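Local coordinates for uncharacterized protein (Cricetid herpesvirus 2, PDB 4ZKQ) that binds chemokines as a herpesvirus decoy receptor, and so probably keeps them from the chemokine receptors of the host, at residues A[34-39]-A[49-54]; A[73-78]-A[166-171]; A[85-90]-A[137-142]; A[91-96]-A[160-165]; A[108-113]-A[147-152]. All coordinates share one frame; numbering follows the deposited sequence.

Contact 1 of 5, residues A[34-39]-A[49-54]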
# COMPACT_ATOMS: atom_id res chain seq x y z
N ALA A 34 17.22 0.88 -7.63
CA ALA A 34 16.81 2.11 -8.31
C ALA A 34 15.82 2.87 -7.44
O ALA A 34 15.07 2.28 -6.67
CB ALA A 34 16.20 1.80 -9.67
N THR A 35 15.83 4.19 -7.57
CA THR A 35 14.98 5.07 -6.77
C THR A 35 14.39 6.17 -7.63
O THR A 35 14.89 6.45 -8.72
CB THR A 35 15.75 5.72 -5.61
OG1 THR A 35 16.79 6.55 -6.16
CG2 THR A 35 16.37 4.68 -4.70
N ILE A 36 13.32 6.79 -7.14
CA ILE A 36 12.71 7.92 -7.81
C ILE A 36 13.51 9.18 -7.49
O ILE A 36 13.75 9.48 -6.33
CB ILE A 36 11.25 8.12 -7.39
CG1 ILE A 36 10.42 6.90 -7.81
CG2 ILE A 36 10.67 9.38 -8.00
CD1 ILE A 36 8.98 6.94 -7.32
N SER A 37 13.90 9.91 -8.53
CA SER A 37 14.63 11.16 -8.38
C SER A 37 13.68 12.35 -8.50
O SER A 37 12.86 12.39 -9.42
CB SER A 37 15.75 11.24 -9.42
OG SER A 37 16.26 12.56 -9.54
N LEU A 38 13.76 13.29 -7.57
CA LEU A 38 13.00 14.54 -7.68
C LEU A 38 13.91 15.70 -8.06
O LEU A 38 15.05 15.77 -7.60
CB LEU A 38 12.29 14.86 -6.37
CG LEU A 38 11.33 13.81 -5.81
CD1 LEU A 38 10.65 14.34 -4.56
CD2 LEU A 38 10.31 13.44 -6.86
N PRO A 39 13.41 16.63 -8.90
CA PRO A 39 12.05 16.60 -9.43
C PRO A 39 11.89 15.52 -10.50
O PRO A 39 12.87 15.12 -11.13
CB PRO A 39 11.88 18.00 -10.03
CG PRO A 39 13.27 18.38 -10.44
CD PRO A 39 14.17 17.79 -9.39
N THR A 49 8.52 1.08 -14.43
CA THR A 49 9.53 0.12 -14.89
C THR A 49 10.75 0.08 -13.99
O THR A 49 11.28 -0.98 -13.69
CB THR A 49 10.00 0.47 -16.32
OG1 THR A 49 8.95 0.17 -17.24
CG2 THR A 49 11.26 -0.31 -16.71
N GLN A 50 11.20 1.25 -13.55
CA GLN A 50 12.45 1.31 -12.82
C GLN A 50 12.33 1.08 -11.31
O GLN A 50 13.28 0.58 -10.71
CB GLN A 50 13.12 2.66 -13.06
CG GLN A 50 13.59 2.85 -14.50
CD GLN A 50 14.26 4.20 -14.73
OE1 GLN A 50 14.69 4.86 -13.78
NE2 GLN A 50 14.33 4.62 -15.99
N THR A 51 11.20 1.43 -10.69
CA THR A 51 11.14 1.50 -9.22
C THR A 51 9.99 0.74 -8.54
O THR A 51 9.95 0.67 -7.31
CB THR A 51 11.06 2.98 -8.76
OG1 THR A 51 9.81 3.56 -9.14
CG2 THR A 51 12.21 3.78 -9.37
N CYS A 52 9.07 0.18 -9.32
CA CYS A 52 7.95 -0.58 -8.75
C CYS A 52 8.21 -2.09 -8.73
O CYS A 52 8.71 -2.64 -9.70
CB CYS A 52 6.67 -0.30 -9.55
SG CYS A 52 6.04 1.40 -9.36
N ASP A 53 7.84 -2.73 -7.63
CA ASP A 53 7.95 -4.18 -7.49
C ASP A 53 6.59 -4.84 -7.63
O ASP A 53 6.47 -6.03 -7.88
CB ASP A 53 8.60 -4.54 -6.15
CG ASP A 53 10.01 -3.98 -6.03
OD1 ASP A 53 10.87 -4.42 -6.81
OD2 ASP A 53 10.24 -3.08 -5.18
N LYS A 54 5.55 -4.02 -7.50
CA LYS A 54 4.18 -4.48 -7.59
C LYS A 54 3.31 -3.30 -8.00
O LYS A 54 3.62 -2.17 -7.64
CB LYS A 54 3.75 -5.07 -6.25
CG LYS A 54 2.27 -5.07 -5.97
CD LYS A 54 1.97 -5.74 -4.64
CE LYS A 54 0.61 -5.34 -4.12
NZ LYS A 54 0.17 -6.19 -2.99
O HOH W 1 13.63 6.18 -11.50
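The side chains of Ile36 and Thr51 cross at about a right angle where the loop 34-39 runs past the end of the helix that carries 49-51. CG1 of Ile36 does most of the touching, lying 3.6 Å from Thr51 OG1, and CD1 follows at slightly longer range. Thr51 meets the loop with both of its branches. With chi1 at 68°, OG1 sits between its own backbone N and carbonyl carbon and is hydrogen-bonded to the carbonyl of Ile47 one turn back; its contact with Ile36 CG1 is van der Waals packing. The methyl CG2 points the other way along the loop and rests against the peptide after Thr35, 3.7 Å from Thr35 C. At the start of the loop segment, Ala34 directs its CB at the helix backbone, where it lies 3.3 Å from Gln50 O.

No direct hydrogen bond joins the two segments; a water does so instead. It donates to Thr35 O at 3.1 Å and to Gln50 OE1 at 2.8 Å, tying the loop carbonyl to the amide of a helix side chain at the edge of the contact. Thr51 O turns to His167 NE2 on the strand 161-169, and Ile36 also packs on that histidine. Cys52, the first residue to leave helical geometry, is held to Cys177 by a disulfide. The arrangement is that of a helix C-terminus laid on the face of a beta-sheet, with an extended loop packed alongside it at the protein surface.

Contact 2 of 5, residues A[73-78]-A[166-171]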
# COMPACT_ATOMS: atom_id res chain seq x y z
N LEU A 73 -7.23 8.89 -2.44
CA LEU A 73 -6.47 7.70 -2.83
C LEU A 73 -5.67 7.14 -1.65
O LEU A 73 -5.05 7.89 -0.90
CB LEU A 73 -5.53 8.05 -3.98
CG LEU A 73 -6.19 8.62 -5.22
CD1 LEU A 73 -5.15 9.09 -6.20
CD2 LEU A 73 -7.11 7.60 -5.87
N PRO A 74 -5.70 5.81 -1.47
CA PRO A 74 -4.86 5.22 -0.42
C PRO A 74 -3.40 5.20 -0.85
O PRO A 74 -3.14 4.93 -2.03
CB PRO A 74 -5.42 3.81 -0.30
CG PRO A 74 -5.87 3.49 -1.68
CD PRO A 74 -6.42 4.78 -2.24
N LEU A 75 -2.47 5.47 0.06
CA LEU A 75 -1.06 5.40 -0.31
C LEU A 75 -0.67 3.94 -0.56
O LEU A 75 0.21 3.67 -1.36
CB LEU A 75 -0.17 6.05 0.75
CG LEU A 75 -0.34 7.57 0.90
CD1 LEU A 75 0.82 8.15 1.70
CD2 LEU A 75 -0.44 8.31 -0.43
N SER A 76 -1.37 3.01 0.10
CA SER A 76 -1.27 1.59 -0.25
C SER A 76 -2.67 0.95 -0.19
O SER A 76 -3.35 1.07 0.82
CB SER A 76 -0.32 0.88 0.72
OG SER A 76 -0.25 -0.51 0.44
N THR A 77 -3.11 0.27 -1.25
CA THR A 77 -4.43 -0.36 -1.19
C THR A 77 -4.43 -1.61 -0.31
O THR A 77 -5.45 -1.95 0.28
CB THR A 77 -4.97 -0.76 -2.59
OG1 THR A 77 -3.98 -1.50 -3.32
CG2 THR A 77 -5.42 0.49 -3.35
N ASP A 78 -3.29 -2.26 -0.18
CA ASP A 78 -3.26 -3.53 0.54
C ASP A 78 -2.74 -3.38 1.96
O ASP A 78 -2.02 -2.44 2.30
CB ASP A 78 -2.43 -4.55 -0.22
CG ASP A 78 -2.88 -4.69 -1.66
OD1 ASP A 78 -4.07 -5.00 -1.89
OD2 ASP A 78 -2.05 -4.48 -2.56
N ILE A 166 0.70 6.39 -7.66
CA ILE A 166 1.28 6.49 -6.34
C ILE A 166 2.34 5.41 -6.20
O ILE A 166 2.08 4.22 -6.40
CB ILE A 166 0.23 6.36 -5.23
CG1 ILE A 166 -0.73 7.55 -5.30
CG2 ILE A 166 0.91 6.29 -3.86
CD1 ILE A 166 -1.93 7.43 -4.41
N HIS A 167 3.55 5.85 -5.90
CA HIS A 167 4.65 4.97 -5.58
C HIS A 167 4.82 5.04 -4.08
O HIS A 167 5.10 6.12 -3.55
CB HIS A 167 5.94 5.39 -6.30
CG HIS A 167 7.09 4.50 -6.01
ND1 HIS A 167 7.78 4.54 -4.81
CD2 HIS A 167 7.68 3.53 -6.74
CE1 HIS A 167 8.74 3.64 -4.83
NE2 HIS A 167 8.70 3.00 -5.99
N PHE A 168 4.61 3.93 -3.39
CA PHE A 168 4.83 3.85 -1.95
C PHE A 168 6.06 3.00 -1.65
O PHE A 168 6.07 1.79 -1.89
CB PHE A 168 3.60 3.27 -1.25
CG PHE A 168 3.66 3.33 0.26
CD1 PHE A 168 3.37 4.51 0.93
CD2 PHE A 168 3.98 2.21 1.00
CE1 PHE A 168 3.42 4.56 2.32
CE2 PHE A 168 4.03 2.26 2.38
CZ PHE A 168 3.75 3.44 3.04
N LYS A 169 7.12 3.65 -1.17
CA LYS A 169 8.33 2.93 -0.78
C LYS A 169 8.18 2.48 0.66
O LYS A 169 8.22 3.29 1.59
CB LYS A 169 9.58 3.79 -0.95
CG LYS A 169 10.84 2.96 -0.79
CD LYS A 169 12.10 3.72 -1.13
CE LYS A 169 13.26 2.75 -1.37
NZ LYS A 169 14.52 3.45 -1.72
N GLU A 170 7.97 1.18 0.83
CA GLU A 170 7.80 0.59 2.14
C GLU A 170 9.08 0.63 2.95
O GLU A 170 10.18 0.84 2.41
CB GLU A 170 7.31 -0.86 2.03
CG GLU A 170 5.95 -0.99 1.40
CD GLU A 170 5.39 -2.40 1.46
OE1 GLU A 170 6.19 -3.35 1.65
OE2 GLU A 170 4.17 -2.57 1.32
N LEU A 171 8.93 0.41 4.24
CA LEU A 171 10.08 0.33 5.13
C LEU A 171 11.07 -0.71 4.60
O LEU A 171 12.28 -0.53 4.67
CB LEU A 171 9.62 0.00 6.55
CG LEU A 171 10.67 -0.04 7.65
CD1 LEU A 171 11.34 1.31 7.83
CD2 LEU A 171 10.01 -0.50 8.94
O HOH W 2 0.85 -2.85 1.11
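Water 2 is held by three groups, and through it the turn after Leu75 meets Glu170 on the other segment. It lies 2.7 Å from Ser76 OG, donates to Asp78 O at 3.1 Å and makes a weak, longer bond to Glu170 OE2. The hydroxyl of Ser76 reaches this water because OG stands anti to the backbone N (chi1 178°). The carboxylate of Asp78 is engaged in salt bridges with Lys54 and Lys215.

Beyond this polar end the contact is buried and apolar. Ile166 sends two branches across. CD1, at the end of an extended chain, reaches both Leu73 CB and Pro74 O, each 3.7 Å away, whereas CG2 lies 3.7 Å from Leu75 O. That same carbonyl oxygen approaches Phe168 CB to 3.4 Å and stands obliquely to the aromatic ring. Leu75 CB then meets the ring at CD1, 3.9 Å away, as the phenyl group is carried toward the leucine by a chi1 of -172°. The backbone of 73-75 bonds to neither Ile166 nor Phe168: Leu73 pairs with Ala148 and Leu75 with Ser146, while Ile166 and Phe168 pair with Ser178 and Val176. Strand 68-74 lies in the four-stranded sheet with 147-152, and 161-169 in the larger sheet; side chains filling the space between them make this the interior of a beta-sandwich.

Contact 3 of 5, residues A[85-90]-A[137-142]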
# COMPACT_ATOMS: atom_id res chain seq x y z
N LEU A 85 6.10 3.16 8.67
CA LEU A 85 6.25 4.40 7.91
C LEU A 85 6.84 4.12 6.53
O LEU A 85 7.67 3.23 6.37
CB LEU A 85 7.14 5.39 8.65
CG LEU A 85 6.51 6.07 9.86
CD1 LEU A 85 7.56 6.94 10.54
CD2 LEU A 85 5.31 6.90 9.46
N GLY A 86 6.41 4.90 5.55
CA GLY A 86 6.94 4.80 4.21
C GLY A 86 6.93 6.16 3.55
O GLY A 86 6.35 7.10 4.09
N ARG A 87 7.58 6.27 2.40
CA ARG A 87 7.57 7.50 1.62
C ARG A 87 6.81 7.28 0.33
O ARG A 87 7.07 6.32 -0.39
CB ARG A 87 9.00 7.96 1.33
CG ARG A 87 9.81 8.20 2.60
CD ARG A 87 11.19 8.79 2.34
NE ARG A 87 11.93 8.95 3.60
CZ ARG A 87 11.79 9.98 4.42
NH1 ARG A 87 10.95 10.97 4.14
NH2 ARG A 87 12.50 10.03 5.54
N ALA A 88 5.85 8.15 0.07
CA ALA A 88 5.04 8.06 -1.14
C ALA A 88 5.35 9.21 -2.08
O ALA A 88 5.57 10.33 -1.65
CB ALA A 88 3.56 8.05 -0.79
N VAL A 89 5.39 8.91 -3.37
CA VAL A 89 5.38 9.94 -4.40
C VAL A 89 4.15 9.76 -5.28
O VAL A 89 3.95 8.70 -5.90
CB VAL A 89 6.65 9.92 -5.27
CG1 VAL A 89 6.60 11.02 -6.31
CG2 VAL A 89 7.90 10.08 -4.40
N LEU A 90 3.33 10.80 -5.30
CA LEU A 90 2.20 10.93 -6.21
C LEU A 90 2.66 11.58 -7.50
O LEU A 90 3.29 12.64 -7.48
CB LEU A 90 1.09 11.77 -5.55
CG LEU A 90 -0.04 12.30 -6.43
CD1 LEU A 90 -0.96 11.17 -6.86
CD2 LEU A 90 -0.83 13.40 -5.72
N PHE A 137 3.57 16.39 -9.30
CA PHE A 137 3.95 15.44 -8.26
C PHE A 137 4.06 16.05 -6.87
O PHE A 137 4.15 17.27 -6.70
CB PHE A 137 5.28 14.76 -8.63
CG PHE A 137 6.47 15.69 -8.60
CD1 PHE A 137 6.83 16.39 -9.74
CD2 PHE A 137 7.24 15.83 -7.46
CE1 PHE A 137 7.93 17.24 -9.72
CE2 PHE A 137 8.34 16.67 -7.44
CZ PHE A 137 8.68 17.38 -8.58
N ALA A 138 4.01 15.17 -5.87
CA ALA A 138 4.17 15.56 -4.47
C ALA A 138 4.68 14.37 -3.69
O ALA A 138 4.34 13.23 -4.00
CB ALA A 138 2.87 16.05 -3.89
N LYS A 139 5.49 14.65 -2.68
CA LYS A 139 6.07 13.61 -1.84
C LYS A 139 5.45 13.64 -0.45
O LYS A 139 5.26 14.72 0.12
CB LYS A 139 7.58 13.79 -1.77
CG LYS A 139 8.30 12.73 -0.97
CD LYS A 139 9.80 12.85 -1.17
CE LYS A 139 10.56 12.01 -0.17
NZ LYS A 139 12.01 12.35 -0.17
N PHE A 140 5.14 12.47 0.08
CA PHE A 140 4.49 12.34 1.39
C PHE A 140 5.27 11.38 2.27
O PHE A 140 6.01 10.53 1.77
CB PHE A 140 3.05 11.84 1.25
CG PHE A 140 2.22 12.64 0.30
CD1 PHE A 140 1.95 13.97 0.56
CD2 PHE A 140 1.69 12.06 -0.85
CE1 PHE A 140 1.19 14.72 -0.32
CE2 PHE A 140 0.92 12.81 -1.72
CZ PHE A 140 0.67 14.14 -1.45
N LEU A 141 5.07 11.50 3.57
CA LEU A 141 5.64 10.59 4.54
C LEU A 141 4.54 10.19 5.49
O LEU A 141 3.94 11.04 6.14
CB LEU A 141 6.80 11.24 5.29
CG LEU A 141 7.36 10.51 6.50
CD1 LEU A 141 8.01 9.21 6.11
CD2 LEU A 141 8.36 11.41 7.20
N GLY A 142 4.26 8.90 5.58
CA GLY A 142 3.18 8.45 6.44
C GLY A 142 3.12 6.94 6.51
O GLY A 142 3.97 6.25 5.94
O HOH W 3 8.73 11.26 2.42
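Ala88 and Phe140 form the tightly packed middle of this antiparallel strand pair. Phe140 N donates to Ala88 O at 2.8 Å in a nearly straight bond, 167° at the hydrogen, and Ala88 N returns a bond to Phe140 O. Hydrogen-bonded pairs Gly86-Gly142 and Leu90-Ala138 continue the ladder on either side. On the face bearing Ala88, Leu90 and Phe140 the packing is apolar: Phe140 CE2 approaches Leu90 CB at 4.0 Å, and Ala88 also touches Leu75 and Phe168 from the sandwich interior.

The opposite face is looser. Val89 is its buried member, whereas Arg87 and Lys139 are exposed. Arg87 extends from CG to NE, and Leu141 CD1 lies over one face of its guanidinium, 4.0 Å from NH1. The same methyl approaches Gly86 O at 3.4 Å, the Leu141 chi1 of 170° carrying the branch toward the partner strand. Water 3 sits at the guanidinium edge, in plane, accepting from Arg87 NH1 at 2.8 Å and donating to Phe140 O, which thereby has two donors. Lys139 runs past with CE 4.1 Å from Arg87 CD; its NZ stays 4.6 Å from Arg87 NH1.

The chemistry implies a two-sided strand pair. Backbone bonds set the register and the apolar face seals the core, while the outer face carries two neighbouring positive charges whose repulsion is probably softened by solvent.

Contact 4 of 5, residues A[91-96]-A[160-165]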
# COMPACT_ATOMS: atom_id res chain seq x y z
N VAL A 91 2.37 10.95 -8.64
CA VAL A 91 2.69 11.53 -9.94
C VAL A 91 1.46 11.44 -10.84
O VAL A 91 0.99 10.35 -11.15
CB VAL A 91 3.86 10.81 -10.62
CG1 VAL A 91 4.22 11.48 -11.94
CG2 VAL A 91 5.04 10.74 -9.70
N GLY A 92 0.96 12.59 -11.26
CA GLY A 92 -0.26 12.65 -12.05
C GLY A 92 -0.03 13.26 -13.41
O GLY A 92 0.85 14.10 -13.58
N LYS A 93 -0.81 12.81 -14.38
CA LYS A 93 -0.75 13.36 -15.72
C LYS A 93 -1.82 14.43 -15.89
O LYS A 93 -3.00 14.19 -15.64
CB LYS A 93 -0.93 12.27 -16.77
CG LYS A 93 -1.02 12.82 -18.18
CD LYS A 93 -0.44 11.88 -19.20
CE LYS A 93 -0.58 12.45 -20.60
NZ LYS A 93 -2.01 12.63 -20.98
N TRP A 94 -1.38 15.62 -16.32
CA TRP A 94 -2.25 16.78 -16.48
C TRP A 94 -2.44 17.09 -17.96
O TRP A 94 -1.48 17.34 -18.67
CB TRP A 94 -1.66 17.99 -15.76
CG TRP A 94 -2.52 19.22 -15.82
CD1 TRP A 94 -2.41 20.25 -16.72
CD2 TRP A 94 -3.61 19.55 -14.96
NE1 TRP A 94 -3.37 21.20 -16.45
CE2 TRP A 94 -4.12 20.79 -15.38
CE3 TRP A 94 -4.20 18.91 -13.86
CZ2 TRP A 94 -5.20 21.41 -14.75
CZ3 TRP A 94 -5.27 19.53 -13.23
CH2 TRP A 94 -5.76 20.76 -13.68
N GLU A 95 -3.69 17.05 -18.42
CA GLU A 95 -3.99 17.40 -19.80
C GLU A 95 -5.46 17.75 -19.91
O GLU A 95 -6.32 16.87 -19.90
CB GLU A 95 -3.63 16.25 -20.75
CG GLU A 95 -3.79 16.60 -22.23
CD GLU A 95 -3.08 15.62 -23.15
OE1 GLU A 95 -2.42 14.69 -22.65
OE2 GLU A 95 -3.19 15.79 -24.38
N CYS A 96 -5.73 19.04 -19.97
CA CYS A 96 -7.09 19.54 -20.04
C CYS A 96 -7.61 19.48 -21.47
O CYS A 96 -6.91 19.88 -22.39
CB CYS A 96 -7.16 20.99 -19.54
SG CYS A 96 -7.03 21.17 -17.76
N CYS A 160 -9.05 17.05 -16.45
CA CYS A 160 -7.66 17.40 -16.74
C CYS A 160 -6.67 16.36 -16.18
O CYS A 160 -5.51 16.34 -16.56
CB CYS A 160 -7.34 18.78 -16.16
SG CYS A 160 -8.44 20.12 -16.75
N ILE A 161 -7.14 15.50 -15.28
CA ILE A 161 -6.27 14.49 -14.68
C ILE A 161 -6.56 13.12 -15.30
O ILE A 161 -7.54 12.47 -14.96
CB ILE A 161 -6.46 14.43 -13.15
CG1 ILE A 161 -6.25 15.82 -12.54
CG2 ILE A 161 -5.47 13.43 -12.54
CD1 ILE A 161 -6.89 15.98 -11.18
N GLN A 162 -5.70 12.70 -16.23
CA GLN A 162 -5.89 11.43 -16.94
C GLN A 162 -5.62 10.22 -16.06
O GLN A 162 -6.30 9.20 -16.16
CB GLN A 162 -4.99 11.36 -18.17
CG GLN A 162 -5.58 12.01 -19.41
CD GLN A 162 -5.61 13.52 -19.30
OE1 GLN A 162 -4.85 14.11 -18.55
NE2 GLN A 162 -6.50 14.14 -20.06
N GLU A 163 -4.59 10.32 -15.24
CA GLU A 163 -4.23 9.22 -14.35
C GLU A 163 -3.34 9.72 -13.22
O GLU A 163 -2.71 10.77 -13.33
CB GLU A 163 -3.52 8.11 -15.12
CG GLU A 163 -2.13 8.50 -15.58
CD GLU A 163 -1.44 7.41 -16.37
OE1 GLU A 163 -2.13 6.55 -16.93
OE2 GLU A 163 -0.19 7.42 -16.42
N ALA A 164 -3.29 8.94 -12.14
CA ALA A 164 -2.40 9.23 -11.04
C ALA A 164 -1.69 7.97 -10.57
O ALA A 164 -2.31 6.95 -10.25
CB ALA A 164 -3.17 9.86 -9.90
N LEU A 165 -0.37 8.06 -10.56
CA LEU A 165 0.49 7.04 -9.98
C LEU A 165 0.81 7.38 -8.54
O LEU A 165 1.16 8.52 -8.24
CB LEU A 165 1.80 6.94 -10.79
CG LEU A 165 2.93 6.11 -10.17
CD1 LEU A 165 2.57 4.63 -10.17
CD2 LEU A 165 4.24 6.36 -10.90
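Trp94 and Cys160 form the apolar centre. Cys160 CB lies over one face of the indole, offset toward its rim and 3.5 Å from the centroid of the six-membered ring, a CH-pi contact only 10° off the ring normal. The Cys160 sulfur follows obliquely, and Ile161 CG1 approaches Trp94 CZ3 at 3.9 Å. The ring reaches this place because Trp94 CG is anti to the backbone N, chi1 -178°; Phe121 meets it edge-to-face. A disulfide, SG to SG, links Cys160 to Cys96, with chi3 105°.

This bridge closes the end of an antiparallel pair in the sheet of strands 85-94 and 161-169. Val91 and Leu165 make a hydrogen-bonded pair with both bonds at 2.7 Å, from Val91 N to Leu165 O and from Leu165 N to Val91 O. Helix 44-51 covers this end, with Val44 on Val91 and Ile47 on Leu165. Farther on, Gln162 is an extra residue opposite Lys93 and Trp94, a beta bulge whose N bonds to Lys93 O at 3.1 Å. Beyond it Glu95 N bonds to Cys160 O.

At the outer edge Gln162, bent at chi2, swings its amide across to the backbone of Glu95, just after strand 85-94. NE2 donates to Glu95 O at 2.7 Å, in the carbonyl plane and on a lone pair, and the bond stays within the amide plane, which orients the amide. Beside it Lys93 NZ forms a salt bridge with Glu95 OE1 at 2.7 Å, while its CB packs on Glu163 CG.

Contact 5 of 5, residues A[108-113]-A[147-152]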
# COMPACT_ATOMS: atom_id res chain seq x y z
N THR A 108 -4.89 21.38 -6.32
CA THR A 108 -4.13 21.21 -5.09
C THR A 108 -4.19 19.76 -4.62
O THR A 108 -5.10 19.00 -4.97
CB THR A 108 -4.64 22.13 -3.97
OG1 THR A 108 -5.99 21.80 -3.66
CG2 THR A 108 -4.54 23.60 -4.41
N VAL A 109 -3.20 19.38 -3.82
CA VAL A 109 -3.17 18.05 -3.23
C VAL A 109 -2.65 18.15 -1.82
O VAL A 109 -1.94 19.09 -1.48
CB VAL A 109 -2.28 17.07 -4.03
CG1 VAL A 109 -2.66 17.06 -5.49
CG2 VAL A 109 -0.80 17.42 -3.89
N PHE A 110 -3.03 17.19 -0.99
CA PHE A 110 -2.39 17.04 0.30
C PHE A 110 -2.31 15.58 0.69
O PHE A 110 -2.92 14.71 0.08
CB PHE A 110 -3.12 17.86 1.38
CG PHE A 110 -4.59 17.55 1.53
CD1 PHE A 110 -5.52 18.14 0.70
CD2 PHE A 110 -5.03 16.70 2.53
CE1 PHE A 110 -6.87 17.87 0.84
CE2 PHE A 110 -6.38 16.43 2.68
CZ PHE A 110 -7.30 17.02 1.84
N GLY A 111 -1.51 15.32 1.71
CA GLY A 111 -1.31 13.97 2.19
C GLY A 111 -0.60 14.05 3.51
O GLY A 111 -0.42 15.14 4.05
N PRO A 112 -0.18 12.90 4.04
CA PRO A 112 0.52 12.94 5.32
C PRO A 112 1.86 13.66 5.18
O PRO A 112 2.63 13.37 4.26
CB PRO A 112 0.71 11.47 5.66
CG PRO A 112 0.82 10.81 4.30
CD PRO A 112 -0.15 11.55 3.44
N ASN A 113 2.10 14.60 6.09
CA ASN A 113 3.34 15.36 6.17
C ASN A 113 3.41 16.51 5.17
O ASN A 113 4.43 17.18 5.08
CB ASN A 113 4.57 14.45 5.98
CG ASN A 113 5.82 14.99 6.66
OD1 ASN A 113 5.76 15.49 7.78
ND2 ASN A 113 6.97 14.88 6.00
N LEU A 147 -3.45 8.71 3.21
CA LEU A 147 -4.19 9.05 2.01
C LEU A 147 -3.57 10.22 1.27
O LEU A 147 -2.90 11.06 1.87
CB LEU A 147 -5.63 9.40 2.37
CG LEU A 147 -6.36 8.42 3.29
CD1 LEU A 147 -7.68 9.03 3.70
CD2 LEU A 147 -6.55 7.08 2.61
N ALA A 148 -3.79 10.24 -0.03
CA ALA A 148 -3.50 11.40 -0.85
C ALA A 148 -4.84 11.92 -1.33
O ALA A 148 -5.69 11.13 -1.74
CB ALA A 148 -2.61 11.05 -2.01
N VAL A 149 -5.01 13.23 -1.27
CA VAL A 149 -6.27 13.85 -1.66
C VAL A 149 -5.97 14.86 -2.74
O VAL A 149 -5.07 15.68 -2.61
CB VAL A 149 -6.96 14.53 -0.46
CG1 VAL A 149 -8.31 15.10 -0.87
CG2 VAL A 149 -7.15 13.54 0.67
N LEU A 150 -6.72 14.77 -3.84
CA LEU A 150 -6.59 15.70 -4.94
C LEU A 150 -7.85 16.53 -5.04
O LEU A 150 -8.95 16.00 -4.88
CB LEU A 150 -6.33 14.97 -6.26
CG LEU A 150 -5.03 14.16 -6.34
CD1 LEU A 150 -5.25 12.78 -5.77
CD2 LEU A 150 -4.57 14.09 -7.78
N ARG A 151 -7.69 17.82 -5.31
CA ARG A 151 -8.82 18.72 -5.43
C ARG A 151 -8.65 19.63 -6.64
O ARG A 151 -7.57 20.15 -6.90
CB ARG A 151 -9.01 19.54 -4.15
CG ARG A 151 -9.73 18.75 -3.08
CD ARG A 151 -9.81 19.46 -1.75
NE ARG A 151 -10.60 20.69 -1.81
CZ ARG A 151 -11.93 20.73 -1.75
NH1 ARG A 151 -12.65 19.62 -1.65
NH2 ARG A 151 -12.54 21.91 -1.80
N VAL A 152 -9.74 19.79 -7.39
CA VAL A 152 -9.73 20.60 -8.60
C VAL A 152 -11.15 21.16 -8.81
O VAL A 152 -12.13 20.50 -8.48
CB VAL A 152 -9.24 19.75 -9.81
CG1 VAL A 152 -10.22 18.62 -10.13
CG2 VAL A 152 -8.99 20.62 -11.02
O HOH W 4 -7.86 23.08 -5.53
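Thr108-Phe110 and Val149-Arg151 pair as antiparallel strands at one margin of a four-stranded sheet, in which 108-111 is the outermost strand and 147-152 also pairs with 68-74. This sheet is one layer of the beta-sandwich. Four backbone bonds hold the pair, two between Thr108 and Arg151 and two between Phe110 and Val149; Val149 N donates to Phe110 O at 2.9 Å.

The side chains of each pair lie side by side and point the same way. Phe110, with chi1 at 56°, places its ring flat over Val149, whose CB is 3.6 Å from the ring centroid in a CH-pi contact. The two methyls spread beneath the ring: CG1 is 3.5 Å from Phe110 CZ, and CG2 lies near CE2. Arg151 CD comes to the ring edge, and its guanidinium reaches the carbonyls of Leu65 and Leu66. On the other face, inside the sandwich, Val109 CG1 packs on Leu150 CG at 3.8 Å. Thr108 OG1 bonds to Glu116 and accepts from a water at 2.9 Å. At the far end the pairing stops: Pro112 CD lies 3.2 Å from Leu147 O, a buried carbonyl oxygen without a hydrogen-bonding partner.

In the fold
Contacts 2 to 5 lie in one beta-sandwich; contact 1 packs on its outside. Contacts 3 and 4, with centres about 17 Å apart, lie along the same strand 85-94, which pairs with 132-143 in contact 3 and with 161-169 in contact 4. Contact 5 lies in the facing four-stranded sheet, and contact 2 joins the two layers near the centre of the chain. Contact 1, about 13 Å between centres from contacts 2 and 3, closes first along the chain; the span bounded by contact 2 holds the other three, with 3 interlaced with both 4 and 5, and 5 within the span of 4. Residues distant in sequence thus build one compact domain, its core shared by both sheets.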